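Local coordinates for inactivation-no-after-potential D protein (Drosophila melanogaster, PDB 5F67) that binds the tail of the TRP channel through its third PDZ domain and probably acts as a scaffold in fly photoreceptor signalling, at residues 26-31 with 97-102. Sequence-based numbering, arbitrary orientation.
Sequences TVQVRK and EGVVTM
Val27 and Val29 pair with Met102 and Val100 as hydrogen-bonded pairs of an antiparallel sheet. This joins the first and last strands of the PDZ fold. Their side chains are buried on one face of the sheet. There the Met102 chain bends at chi3 (-76°), which brings CE to 3.7 Å from Val29 CG2. Val27 CG2 rests 3.8 Å from Met102 CB. Leu73, Val76, Leu35 and Ala65 continue this apolar layer.

The other face carries Gln28, Arg30, Val99 and Thr101 and is largely open to solvent. Val99 CG2 lies over one face of the Arg30 guanidinium, towards its rim, 3.5 Å from CZ. Gln28 bends at chi2 (-72°) and runs alongside Thr101, whose OG1 donates to Gln28 OE1 at 2.8 Å. Thr101 CG2 also meets Thr26 CG2 at 3.6 Å. A valine at Thr101 would probably leave the Gln28 amide without this donor and freer to turn.

Lys31 turns its amine to the carbonyls of Leu93 and Ala96, and Lys31 also packs on the backbone of the bound peptide. Its backbone N bonds Gly98 O at 2.8 Å, almost straight at the hydrogen (177°) but from above the carbonyl plane.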
ATOM      1  N   THR A  26       0.471  -9.726  -5.969  1.00  9.84           N
ATOM      2  CA  THR A  26      -0.311  -9.741  -4.743  1.00 10.82           C
ATOM      3  C   THR A  26       0.600  -9.961  -3.545  1.00 14.03           C
ATOM      4  O   THR A  26       1.391 -10.907  -3.537  1.00 15.87           O
ATOM      5  CB  THR A  26      -1.332 -10.903  -4.796  1.00 17.54           C
ATOM      6  OG1 THR A  26      -2.285 -10.647  -5.837  1.00 18.07           O
ATOM      7  CG2 THR A  26      -2.056 -11.034  -3.470  1.00 16.83           C
ATOM      8  N   VAL A  27       0.492  -9.101  -2.532  1.00 13.07           N
ATOM      9  CA  VAL A  27       1.192  -9.342  -1.275  1.00 14.05           C
ATOM     10  C   VAL A  27       0.189  -9.549  -0.151  1.00 17.89           C
ATOM     11  O   VAL A  27      -0.933  -9.050  -0.213  1.00 16.01           O
ATOM     12  CB  VAL A  27       2.157  -8.192  -0.900  1.00 14.76           C
ATOM     13  CG1 VAL A  27       3.188  -7.991  -2.008  1.00 19.64           C
ATOM     14  CG2 VAL A  27       1.390  -6.890  -0.633  1.00 17.07           C
ATOM     15  N   GLN A  28       0.598 -10.285   0.878  1.00 11.59           N
ATOM     16  CA  GLN A  28      -0.265 -10.555   2.022  1.00 10.53           C
ATOM     17  C   GLN A  28       0.453 -10.025   3.250  1.00 16.99           C
ATOM     18  O   GLN A  28       1.455 -10.597   3.681  1.00 19.98           O
ATOM     19  CB  GLN A  28      -0.468 -12.070   2.179  1.00 13.47           C
ATOM     20  CG  GLN A  28      -1.016 -12.768   0.919  1.00 14.62           C
ATOM     21  CD  GLN A  28      -2.481 -12.448   0.643  1.00 14.30           C
ATOM     22  OE1 GLN A  28      -3.155 -11.779   1.442  1.00 14.93           O
ATOM     23  NE2 GLN A  28      -2.982 -12.919  -0.502  1.00 12.89           N
ATOM     24  N   VAL A  29      -0.050  -8.940   3.830  1.00 11.02           N
ATOM     25  CA  VAL A  29       0.689  -8.281   4.899  1.00 10.14           C
ATOM     26  C   VAL A  29      -0.139  -8.252   6.181  1.00 13.19           C
ATOM     27  O   VAL A  29      -1.250  -7.721   6.195  1.00 15.37           O
ATOM     28  CB  VAL A  29       1.051  -6.845   4.505  1.00 13.22           C
ATOM     29  CG1 VAL A  29       1.845  -6.166   5.624  1.00 15.72           C
ATOM     30  CG2 VAL A  29       1.838  -6.844   3.192  1.00 11.98           C
ATOM     31  N   ARG A  30       0.394  -8.828   7.256  1.00 10.17           N
ATOM     32  CA  ARG A  30      -0.356  -8.855   8.506  1.00  9.72           C
ATOM     33  C   ARG A  30      -0.273  -7.522   9.230  1.00 15.10           C
ATOM     34  O   ARG A  30       0.823  -6.989   9.466  1.00 14.86           O
ATOM     35  CB  ARG A  30       0.136  -9.990   9.418  1.00 10.02           C
ATOM     36  CG  ARG A  30      -0.760 -10.226  10.648  1.00 16.14           C
ATOM     37  CD  ARG A  30      -0.264 -11.407  11.503  1.00 14.25           C
ATOM     38  NE  ARG A  30      -0.103 -12.588  10.654  1.00 16.40           N
ATOM     39  CZ  ARG A  30      -1.059 -13.480  10.407  1.00 16.11           C
ATOM     40  NH1 ARG A  30      -2.255 -13.365  10.983  1.00 15.62           N
ATOM     41  NH2 ARG A  30      -0.811 -14.494   9.583  1.00 15.83           N
ATOM     42  N   LYS A  31      -1.437  -6.981   9.591  1.00 12.37           N
ATOM     43  CA  LYS A  31      -1.465  -5.741  10.354  1.00 14.39           C
ATOM     44  C   LYS A  31      -1.202  -6.095  11.801  1.00 16.74           C
ATOM     45  O   LYS A  31      -2.010  -6.771  12.439  1.00 16.05           O
ATOM     46  CB  LYS A  31      -2.818  -5.036  10.232  1.00 16.04           C
ATOM     47  CG  LYS A  31      -2.841  -3.706  10.970  1.00 18.67           C
ATOM     48  CD  LYS A  31      -4.175  -2.997  10.808  1.00 24.22           C
ATOM     49  CE  LYS A  31      -4.222  -2.185   9.531  1.00 19.74           C
ATOM     50  NZ  LYS A  31      -5.477  -1.379   9.523  1.00 17.61           N
ATOM     51  N   GLU A  97      -8.238  -5.535   8.925  1.00 16.39           N
ATOM     52  CA  GLU A  97      -7.631  -6.186  10.082  1.00 17.07           C
ATOM     53  C   GLU A  97      -7.005  -7.490   9.636  1.00 15.12           C
ATOM     54  O   GLU A  97      -7.375  -8.034   8.600  1.00 17.35           O
ATOM     55  CB  GLU A  97      -8.686  -6.526  11.136  1.00 28.21           C
ATOM     56  CG  GLU A  97      -9.558  -5.367  11.606  1.00 37.29           C
ATOM     57  CD  GLU A  97     -10.763  -5.852  12.405  1.00 66.60           C
ATOM     58  OE1 GLU A  97     -11.796  -5.151  12.426  1.00 76.99           O
ATOM     59  OE2 GLU A  97     -10.678  -6.945  13.008  1.00 70.85           O
ATOM     60  N   GLY A  98      -6.070  -7.996  10.433  1.00 13.83           N
ATOM     61  CA  GLY A  98      -5.478  -9.293  10.168  1.00 14.24           C
ATOM     62  C   GLY A  98      -4.559  -9.243   8.970  1.00 16.63           C
ATOM     63  O   GLY A  98      -3.848  -8.250   8.763  1.00 15.10           O
ATOM     64  N   VAL A  99      -4.580 -10.304   8.171  1.00 10.46           N
ATOM     65  CA  VAL A  99      -3.814 -10.324   6.924  1.00  9.34           C
ATOM     66  C   VAL A  99      -4.511  -9.511   5.839  1.00  9.56           C
ATOM     67  O   VAL A  99      -5.628  -9.829   5.422  1.00 16.54           O
ATOM     68  CB  VAL A  99      -3.592 -11.749   6.429  1.00 12.36           C
ATOM     69  CG1 VAL A  99      -2.784 -11.747   5.123  1.00 12.75           C
ATOM     70  CG2 VAL A  99      -2.841 -12.541   7.490  1.00 14.76           C
ATOM     71  N   VAL A 100      -3.822  -8.473   5.371  1.00  9.26           N
ATOM     72  CA  VAL A 100      -4.391  -7.549   4.403  1.00  9.94           C
ATOM     73  C   VAL A 100      -3.767  -7.842   3.053  1.00 14.42           C
ATOM     74  O   VAL A 100      -2.540  -7.848   2.911  1.00 14.11           O
ATOM     75  CB  VAL A 100      -4.127  -6.083   4.806  1.00 10.76           C
ATOM     76  CG1 VAL A 100      -4.812  -5.119   3.817  1.00 12.83           C
ATOM     77  CG2 VAL A 100      -4.618  -5.823   6.231  1.00 11.75           C
ATOM     78  N   THR A 101      -4.620  -8.127   2.076  1.00 10.96           N
ATOM     79  CA  THR A 101      -4.179  -8.449   0.731  1.00 10.21           C
ATOM     80  C   THR A 101      -4.046  -7.133  -0.019  1.00 19.14           C
ATOM     81  O   THR A 101      -4.987  -6.334  -0.053  1.00 19.82           O
ATOM     82  CB  THR A 101      -5.229  -9.290   0.002  1.00 13.16           C
ATOM     83  OG1 THR A 101      -5.502 -10.479   0.752  1.00 15.92           O
ATOM     84  CG2 THR A 101      -4.739  -9.667  -1.408  1.00 20.01           C
ATOM     85  N   MET A 102      -2.884  -6.887  -0.611  1.00 11.82           N
ATOM     86  CA  MET A 102      -2.740  -5.697  -1.433  1.00  8.93           C
ATOM     87  C   MET A 102      -2.227  -6.090  -2.810  1.00 11.31           C
ATOM     88  O   MET A 102      -1.371  -6.963  -2.933  1.00 13.52           O
ATOM     89  CB  MET A 102      -1.770  -4.715  -0.779  1.00 14.26           C
ATOM     90  CG  MET A 102      -2.293  -4.145   0.542  1.00 17.78           C
ATOM     91  SD  MET A 102      -1.214  -2.858   1.195  1.00 24.52           S
ATOM     92  CE  MET A 102       0.151  -3.829   1.835  1.00 23.26           C
TER